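Local coordinates for 6-phospho-alpha-glucosidase (Merdibacter massiliensis, PDB 6VC6), which probably hydrolyses 6-phospho-alpha-glucosides, such as phosphorylated maltose, as a family 4 glycoside hydrolase that uses bound NAD and a manganese ion, at residues Leu156-Pro161 and Leu394-Tyr399; Val340-Glu345 and Leu359-Gly364. One frame throughout, in Å; residues are numbered along the deposited sequence.

Contact 1 of 2, residues Leu156-Pro161 and Leu394-Tyr399; sequences LRREFP and LVDAYY
The side chain of Arg158 runs past the ring of Tyr399, CD 3.8 Å from CE2, and its guanidinium lies nearly parallel to that ring, planes 11° apart. Val395 CG2 sits over one face of the guanidinium, 3.4 Å from Arg158 CZ. At its edge Asp396 OD1 forms a salt bridge with Arg158 NH1, backed by a weak 2.8 Å bond from Arg158 NH2. Extended from CG to NE, the arginine chain carries its charge to the second helix's carboxylate, a reach suiting this residue type. Here the end of helix 149-159, from the Rossmann-type NAD-binding part of family 4 glycoside hydrolases, meets helix 378-400 of the C-terminal part. With an alanine for Arg158, Asp396 would probably lose a charged partner, though not Lys405, and a gap open beside the Tyr399 ring. Tyrosine suits its place: the ring packs on the arginine while Tyr399 OH lies 3.1 Å from Glu159 OE1, close to the ring plane, and also meets Ala155 O. Glu159, its CG opposite the backbone N (chi1 -175°) and chain bent at chi2, turns OE1 to this hydroxyl and to a water, 2.6 Å away, that also reaches Tyr398 OH, whereas OE2 bonds His131.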
ATOM      1  N   LEU A 156     -14.040  -0.514   3.180  1.00 34.99           N
ATOM      2  CA  LEU A 156     -14.710  -0.164   1.932  1.00 35.38           C
ATOM      3  C   LEU A 156     -15.615  -1.289   1.445  1.00 37.87           C
ATOM      4  O   LEU A 156     -16.591  -1.031   0.731  1.00 38.18           O
ATOM      5  CB  LEU A 156     -13.677   0.192   0.862  1.00 29.29           C
ATOM      6  CG  LEU A 156     -12.861   1.460   1.123  1.00 40.05           C
ATOM      7  CD1 LEU A 156     -11.991   1.804  -0.077  1.00 37.59           C
ATOM      8  CD2 LEU A 156     -13.770   2.628   1.484  1.00 34.22           C
ATOM      9  N   ARG A 157     -15.307  -2.534   1.814  1.00 35.03           N
ATOM     10  CA  ARG A 157     -16.190  -3.646   1.476  1.00 35.31           C
ATOM     11  C   ARG A 157     -17.553  -3.481   2.134  1.00 39.94           C
ATOM     12  O   ARG A 157     -18.587  -3.782   1.526  1.00 33.86           O
ATOM     13  CB  ARG A 157     -15.546  -4.969   1.895  1.00 36.16           C
ATOM     14  CG  ARG A 157     -16.434  -6.188   1.697  1.00 37.33           C
ATOM     15  CD  ARG A 157     -15.848  -7.420   2.370  1.00 36.51           C
ATOM     16  NE  ARG A 157     -15.950  -7.359   3.827  1.00 35.03           N
ATOM     17  CZ  ARG A 157     -17.048  -7.661   4.512  1.00 39.59           C
ATOM     18  NH1 ARG A 157     -18.148  -8.042   3.875  1.00 38.44           N
ATOM     19  NH2 ARG A 157     -17.051  -7.580   5.836  1.00 31.87           N
ATOM     20  N   ARG A 158     -17.576  -2.994   3.376  1.00 34.19           N
ATOM     21  CA  ARG A 158     -18.838  -2.807   4.082  1.00 33.52           C
ATOM     22  C   ARG A 158     -19.557  -1.542   3.629  1.00 36.34           C
ATOM     23  O   ARG A 158     -20.783  -1.546   3.471  1.00 41.23           O
ATOM     24  CB  ARG A 158     -18.594  -2.759   5.591  1.00 37.37           C
ATOM     25  CG  ARG A 158     -17.878  -3.974   6.158  1.00 39.07           C
ATOM     26  CD  ARG A 158     -18.006  -4.007   7.672  1.00 36.16           C
ATOM     27  NE  ARG A 158     -17.066  -4.935   8.292  1.00 50.19           N
ATOM     28  CZ  ARG A 158     -16.971  -5.131   9.603  1.00 50.87           C
ATOM     29  NH1 ARG A 158     -17.758  -4.459  10.433  1.00 37.89           N
ATOM     30  NH2 ARG A 158     -16.086  -5.995  10.086  1.00 40.02           N
ATOM     31  N   GLU A 159     -18.815  -0.453   3.418  1.00 35.58           N
ATOM     32  CA  GLU A 159     -19.450   0.822   3.098  1.00 36.22           C
ATOM     33  C   GLU A 159     -20.006   0.829   1.679  1.00 39.52           C
ATOM     34  O   GLU A 159     -21.070   1.408   1.428  1.00 39.44           O
ATOM     35  CB  GLU A 159     -18.457   1.966   3.289  1.00 37.68           C
ATOM     36  CG  GLU A 159     -19.063   3.349   3.107  1.00 40.20           C
ATOM     37  CD  GLU A 159     -19.971   3.747   4.254  1.00 43.12           C
ATOM     38  OE1 GLU A 159     -19.683   3.357   5.405  1.00 43.22           O
ATOM     39  OE2 GLU A 159     -20.972   4.450   4.005  1.00 51.19           O
ATOM     40  N   PHE A 160     -19.307   0.197   0.740  1.00 34.29           N
ATOM     41  CA  PHE A 160     -19.700   0.181  -0.669  1.00 38.84           C
ATOM     42  C   PHE A 160     -19.780  -1.261  -1.153  1.00 38.35           C
ATOM     43  O   PHE A 160     -18.930  -1.723  -1.924  1.00 40.32           O
ATOM     44  CB  PHE A 160     -18.722   0.997  -1.513  1.00 35.65           C
ATOM     45  CG  PHE A 160     -18.481   2.383  -0.986  1.00 42.03           C
ATOM     46  CD1 PHE A 160     -19.376   3.406  -1.255  1.00 41.02           C
ATOM     47  CD2 PHE A 160     -17.362   2.663  -0.217  1.00 36.67           C
ATOM     48  CE1 PHE A 160     -19.159   4.682  -0.770  1.00 39.48           C
ATOM     49  CE2 PHE A 160     -17.140   3.937   0.271  1.00 42.82           C
ATOM     50  CZ  PHE A 160     -18.041   4.948  -0.004  1.00 39.17           C
ATOM     51  N   PRO A 161     -20.804  -2.003  -0.722  1.00 39.89           N
ATOM     52  CA  PRO A 161     -20.880  -3.422  -1.106  1.00 41.36           C
ATOM     53  C   PRO A 161     -21.218  -3.635  -2.570  1.00 42.73           C
ATOM     54  O   PRO A 161     -20.860  -4.680  -3.127  1.00 45.56           O
ATOM     55  CB  PRO A 161     -21.979  -3.971  -0.187  1.00 43.62           C
ATOM     56  CG  PRO A 161     -22.852  -2.793   0.082  1.00 42.09           C
ATOM     57  CD  PRO A 161     -21.940  -1.594   0.123  1.00 41.33           C
ATOM     58  N   LEU A 394     -11.339  -4.390  14.159  1.00 34.45           N
ATOM     59  CA  LEU A 394     -10.990  -2.974  14.209  1.00 35.12           C
ATOM     60  C   LEU A 394     -12.033  -2.123  13.492  1.00 38.46           C
ATOM     61  O   LEU A 394     -12.525  -1.132  14.045  1.00 32.52           O
ATOM     62  CB  LEU A 394      -9.606  -2.750  13.602  1.00 34.44           C
ATOM     63  CG  LEU A 394      -9.106  -1.307  13.681  1.00 36.79           C
ATOM     64  CD1 LEU A 394      -8.788  -0.926  15.121  1.00 37.13           C
ATOM     65  CD2 LEU A 394      -7.896  -1.103  12.786  1.00 35.95           C
ATOM     66  N   VAL A 395     -12.381  -2.490  12.256  1.00 32.69           N
ATOM     67  CA  VAL A 395     -13.414  -1.747  11.547  1.00 42.13           C
ATOM     68  C   VAL A 395     -14.788  -2.003  12.152  1.00 37.11           C
ATOM     69  O   VAL A 395     -15.725  -1.236  11.898  1.00 37.88           O
ATOM     70  CB  VAL A 395     -13.398  -2.083  10.043  1.00 44.01           C
ATOM     71  CG1 VAL A 395     -11.971  -2.080   9.516  1.00 39.38           C
ATOM     72  CG2 VAL A 395     -14.059  -3.416   9.791  1.00 56.39           C
ATOM     73  N   ASP A 396     -14.935  -3.069  12.945  1.00 38.84           N
ATOM     74  CA  ASP A 396     -16.124  -3.206  13.780  1.00 40.00           C
ATOM     75  C   ASP A 396     -16.222  -2.054  14.769  1.00 39.75           C
ATOM     76  O   ASP A 396     -17.303  -1.487  14.974  1.00 40.13           O
ATOM     77  CB  ASP A 396     -16.098  -4.541  14.524  1.00 43.30           C
ATOM     78  CG  ASP A 396     -16.764  -5.659  13.750  1.00 51.77           C
ATOM     79  OD1 ASP A 396     -17.227  -5.411  12.618  1.00 51.26           O
ATOM     80  OD2 ASP A 396     -16.823  -6.790  14.278  1.00 49.04           O
ATOM     81  N   ALA A 397     -15.096  -1.693  15.393  1.00 32.20           N
ATOM     82  CA  ALA A 397     -15.082  -0.566  16.318  1.00 38.56           C
ATOM     83  C   ALA A 397     -15.382   0.745  15.608  1.00 34.61           C
ATOM     84  O   ALA A 397     -15.981   1.648  16.203  1.00 37.14           O
ATOM     85  CB  ALA A 397     -13.730  -0.487  17.026  1.00 31.58           C
ATOM     86  N   TYR A 398     -14.973   0.871  14.344  1.00 31.85           N
ATOM     87  CA  TYR A 398     -15.277   2.080  13.586  1.00 38.05           C
ATOM     88  C   TYR A 398     -16.775   2.214  13.346  1.00 41.17           C
ATOM     89  O   TYR A 398     -17.349   3.296  13.520  1.00 38.22           O
ATOM     90  CB  TYR A 398     -14.520   2.072  12.257  1.00 35.63           C
ATOM     91  CG  TYR A 398     -15.083   3.037  11.237  1.00 36.22           C
ATOM     92  CD1 TYR A 398     -14.806   4.395  11.313  1.00 41.25           C
ATOM     93  CD2 TYR A 398     -15.897   2.591  10.203  1.00 38.28           C
ATOM     94  CE1 TYR A 398     -15.320   5.283  10.388  1.00 39.82           C
ATOM     95  CE2 TYR A 398     -16.416   3.471   9.273  1.00 37.35           C
ATOM     96  CZ  TYR A 398     -16.123   4.815   9.370  1.00 41.22           C
ATOM     97  OH  TYR A 398     -16.637   5.696   8.446  1.00 47.32           O
ATOM     98  N   TYR A 399     -17.428   1.122  12.949  1.00 34.86           N
ATOM     99  CA  TYR A 399     -18.847   1.178  12.618  1.00 36.84           C
ATOM    100  C   TYR A 399     -19.732   1.225  13.857  1.00 37.31           C
ATOM    101  O   TYR A 399     -20.792   1.858  13.830  1.00 36.76           O
ATOM    102  CB  TYR A 399     -19.234  -0.022  11.752  1.00 39.13           C
ATOM    103  CG  TYR A 399     -18.963   0.175  10.279  1.00 39.88           C
ATOM    104  CD1 TYR A 399     -19.783   0.986   9.506  1.00 39.12           C
ATOM    105  CD2 TYR A 399     -17.886  -0.448   9.661  1.00 41.89           C
ATOM    106  CE1 TYR A 399     -19.539   1.171   8.158  1.00 41.38           C
ATOM    107  CE2 TYR A 399     -17.635  -0.270   8.315  1.00 41.14           C
ATOM    108  CZ  TYR A 399     -18.465   0.541   7.568  1.00 38.04           C
ATOM    109  OH  TYR A 399     -18.217   0.720   6.228  1.00 41.86           O
TER
HETATM  110  O   HOH W   1     -19.483   4.891   7.499  1.00 40.71           O

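Contact 2 of 2, residues Val340-Glu345 and Leu359-Gly364; sequences VIVKNE and LVCELG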
ATOM      1  N   VAL A 340      -3.314  -8.245  -6.560  1.00 40.79           N
ATOM      2  CA  VAL A 340      -4.141  -7.179  -6.014  1.00 35.05           C
ATOM      3  C   VAL A 340      -4.988  -7.737  -4.877  1.00 38.95           C
ATOM      4  O   VAL A 340      -4.995  -8.938  -4.603  1.00 39.77           O
ATOM      5  CB  VAL A 340      -5.038  -6.526  -7.086  1.00 42.36           C
ATOM      6  CG1 VAL A 340      -4.190  -5.944  -8.208  1.00 39.73           C
ATOM      7  CG2 VAL A 340      -6.033  -7.539  -7.632  1.00 36.32           C
ATOM      8  N   ILE A 341      -5.712  -6.837  -4.215  1.00 37.98           N
ATOM      9  CA  ILE A 341      -6.537  -7.169  -3.059  1.00 36.90           C
ATOM     10  C   ILE A 341      -7.976  -7.346  -3.522  1.00 33.98           C
ATOM     11  O   ILE A 341      -8.547  -6.450  -4.158  1.00 35.72           O
ATOM     12  CB  ILE A 341      -6.433  -6.083  -1.975  1.00 35.50           C
ATOM     13  CG1 ILE A 341      -4.997  -5.989  -1.458  1.00 37.86           C
ATOM     14  CG2 ILE A 341      -7.401  -6.366  -0.838  1.00 31.83           C
ATOM     15  CD1 ILE A 341      -4.733  -4.776  -0.598  1.00 31.07           C
ATOM     16  N   VAL A 342      -8.568  -8.501  -3.204  1.00 33.97           N
ATOM     17  CA  VAL A 342      -9.908  -8.848  -3.661  1.00 33.16           C
ATOM     18  C   VAL A 342     -10.659  -9.569  -2.549  1.00 37.47           C
ATOM     19  O   VAL A 342     -10.069 -10.113  -1.615  1.00 33.80           O
ATOM     20  CB  VAL A 342      -9.884  -9.735  -4.926  1.00 40.03           C
ATOM     21  CG1 VAL A 342      -9.394  -8.948  -6.126  1.00 35.83           C
ATOM     22  CG2 VAL A 342      -9.015 -10.962  -4.696  1.00 35.60           C
ATOM     23  N   LYS A 343     -11.985  -9.570  -2.672  1.00 30.60           N
ATOM     24  CA  LYS A 343     -12.819 -10.364  -1.782  1.00 35.51           C
ATOM     25  C   LYS A 343     -12.609 -11.848  -2.059  1.00 33.21           C
ATOM     26  O   LYS A 343     -12.566 -12.280  -3.214  1.00 33.93           O
ATOM     27  CB  LYS A 343     -14.292  -9.990  -1.959  1.00 40.65           C
ATOM     28  CG  LYS A 343     -15.237 -10.689  -0.996  1.00 45.20           C
ATOM     29  CD  LYS A 343     -16.582  -9.979  -0.929  1.00 51.13           C
ATOM     30  CE  LYS A 343     -17.577 -10.584  -1.906  1.00 54.92           C
ATOM     31  NZ  LYS A 343     -18.362  -9.539  -2.623  1.00 67.60           N
ATOM     32  N   ASN A 344     -12.476 -12.629  -0.988  1.00 31.79           N
ATOM     33  CA  ASN A 344     -12.104 -14.035  -1.100  1.00 36.82           C
ATOM     34  C   ASN A 344     -13.194 -14.859  -1.779  1.00 34.41           C
ATOM     35  O   ASN A 344     -13.063 -15.218  -2.954  1.00 35.53           O
ATOM     36  CB  ASN A 344     -11.790 -14.606   0.284  1.00 33.10           C
ATOM     37  CG  ASN A 344     -11.332 -16.048   0.230  1.00 33.52           C
ATOM     38  OD1 ASN A 344     -10.677 -16.468  -0.724  1.00 38.08           O
ATOM     39  ND2 ASN A 344     -11.668 -16.815   1.261  1.00 37.21           N
ATOM     40  N   GLU A 345     -14.260 -15.164  -1.039  1.00 35.46           N
ATOM     41  CA  GLU A 345     -15.403 -15.939  -1.525  1.00 36.50           C
ATOM     42  C   GLU A 345     -14.956 -17.205  -2.261  1.00 38.21           C
ATOM     43  O   GLU A 345     -15.308 -17.449  -3.416  1.00 36.20           O
ATOM     44  CB  GLU A 345     -16.313 -15.085  -2.412  1.00 44.47           C
ATOM     45  CG  GLU A 345     -17.781 -15.495  -2.348  1.00 52.06           C
ATOM     46  CD  GLU A 345     -18.679 -14.628  -3.208  1.00 55.43           C
ATOM     47  OE1 GLU A 345     -18.466 -13.398  -3.243  1.00 54.74           O
ATOM     48  OE2 GLU A 345     -19.601 -15.177  -3.847  1.00 56.37           O
ATOM     49  N   LEU A 359      -4.188 -11.784  -3.996  1.00 38.97           N
ATOM     50  CA  LEU A 359      -3.991 -12.918  -4.891  1.00 37.40           C
ATOM     51  C   LEU A 359      -3.630 -12.426  -6.286  1.00 34.23           C
ATOM     52  O   LEU A 359      -3.797 -11.251  -6.622  1.00 34.12           O
ATOM     53  CB  LEU A 359      -5.243 -13.797  -4.968  1.00 37.42           C
ATOM     54  CG  LEU A 359      -5.795 -14.399  -3.677  1.00 46.63           C
ATOM     55  CD1 LEU A 359      -7.229 -14.822  -3.892  1.00 45.37           C
ATOM     56  CD2 LEU A 359      -4.946 -15.573  -3.223  1.00 35.09           C
ATOM     57  N   VAL A 360      -3.138 -13.359  -7.105  1.00 36.21           N
ATOM     58  CA  VAL A 360      -2.915 -13.087  -8.520  1.00 37.40           C
ATOM     59  C   VAL A 360      -4.257 -13.042  -9.237  1.00 37.73           C
ATOM     60  O   VAL A 360      -5.115 -13.913  -9.037  1.00 35.25           O
ATOM     61  CB  VAL A 360      -1.996 -14.153  -9.134  1.00 42.31           C
ATOM     62  CG1 VAL A 360      -1.817 -13.914 -10.628  1.00 41.06           C
ATOM     63  CG2 VAL A 360      -0.649 -14.172  -8.426  1.00 41.61           C
ATOM     64  N   CYS A 361      -4.451 -12.023 -10.074  1.00 40.86           N
ATOM     65  CA  CYS A 361      -5.704 -11.848 -10.793  1.00 38.73           C
ATOM     66  C   CYS A 361      -5.431 -11.337 -12.200  1.00 39.59           C
ATOM     67  O   CYS A 361      -4.443 -10.640 -12.442  1.00 36.82           O
ATOM     68  CB  CYS A 361      -6.641 -10.857 -10.082  1.00 38.82           C
ATOM     69  SG  CYS A 361      -6.912 -11.160  -8.322  1.00 41.63           S
ATOM     70  N   GLU A 362      -6.320 -11.693 -13.125  1.00 42.28           N
ATOM     71  CA  GLU A 362      -6.385 -11.012 -14.410  1.00 41.05           C
ATOM     72  C   GLU A 362      -7.171  -9.719 -14.244  1.00 40.54           C
ATOM     73  O   GLU A 362      -8.139  -9.662 -13.483  1.00 45.24           O
ATOM     74  CB  GLU A 362      -7.048 -11.894 -15.467  1.00 43.22           C
ATOM     75  CG  GLU A 362      -6.128 -12.913 -16.125  1.00 44.76           C
ATOM     76  CD  GLU A 362      -6.819 -13.665 -17.250  1.00 51.23           C
ATOM     77  OE1 GLU A 362      -7.906 -13.223 -17.679  1.00 50.52           O
ATOM     78  OE2 GLU A 362      -6.288 -14.702 -17.700  1.00 51.19           O
ATOM     79  N   LEU A 363      -6.752  -8.675 -14.958  1.00 42.83           N
ATOM     80  CA  LEU A 363      -7.316  -7.342 -14.775  1.00 39.64           C
ATOM     81  C   LEU A 363      -7.796  -6.794 -16.109  1.00 37.29           C
ATOM     82  O   LEU A 363      -6.996  -6.601 -17.028  1.00 37.68           O
ATOM     83  CB  LEU A 363      -6.288  -6.396 -14.147  1.00 39.66           C
ATOM     84  CG  LEU A 363      -6.670  -5.844 -12.772  1.00 52.60           C
ATOM     85  CD1 LEU A 363      -5.632  -4.848 -12.288  1.00 58.43           C
ATOM     86  CD2 LEU A 363      -8.051  -5.209 -12.817  1.00 51.17           C
ATOM     87  N   GLY A 364      -9.098  -6.534 -16.205  1.00 40.87           N
ATOM     88  CA  GLY A 364      -9.678  -5.938 -17.392  1.00 41.52           C
ATOM     89  C   GLY A 364     -10.648  -4.823 -17.063  1.00 44.57           C
ATOM     90  O   GLY A 364     -10.611  -4.270 -15.959  1.00 40.91           O
TER
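Val340 O accepts the backbone N-H of Leu359 at 3.0 Å, the N-H...O angle a fairly straight 161°. The return bond, Val340 N to Leu359 O, is as long but more bent. Together they make Val340 and Leu359 an antiparallel hydrogen-bonded pair between neighbouring strands 336-343 and 356-364, at the antiparallel end of the mixed sheet whose parallel strands form the Rossmann-like half. The short segments run at 88° to each other, so the strands are strongly twisted or bent here, and the contact gathers round this one pair.

Val340 and Leu359 send their side chains to the same face of the sheet, where Val342 and Cys361 also meet. Beta-branched valines suit such strands: the branch at CB favours extended backbone and fills the space beside the neighbouring strand. Val342 CG2 comes within 4.3 Å of Leu359 CD1, while Leu363, farther along the bend, brings CD1 to 4.5 Å from Val340 CG1. Pro368 of strand 367-370 touches Val340, Val342 and Cys361, and Leu167 of strand 166-169 packs on Val340 and Leu363, so the neighbouring strands complete the apolar layer. The side chain of Val340 is about 10 Å from the bound NAD and about 11 Å from the manganese ion. Cysteine, small and weakly polar, lies against both valines: with SG anti to its carbonyl carbon (chi1 -50°), Cys361 SG lies 3.8 Å from Val340 CG2 and 4.0 Å from Val342 CG1.

How the contacts relate
From the N terminus, the chain builds the first five parallel strands of the nucleotide-binding half and reaches Leu156-Pro161 at the end of helix 149-159; strand 166-169, the sixth, follows. It then passes through much of the C-terminal part before Val340-Glu345. Contact 2 closes a short loop, with 13 residues between its segments, and joins neighbouring strands of one sheet. Only after strand 367-370 does helix 378-400 bring Leu394-Tyr399 back to the early helix, so contact 1 closes a far longer loop that encloses contact 2 entirely. Contact 1 ties helices of the N- and C-terminal parts at the surface; contact 2 is buried. Their centres lie 20 Å apart, yet Arg157 CD packs 4.2 Å from Lys343 CD.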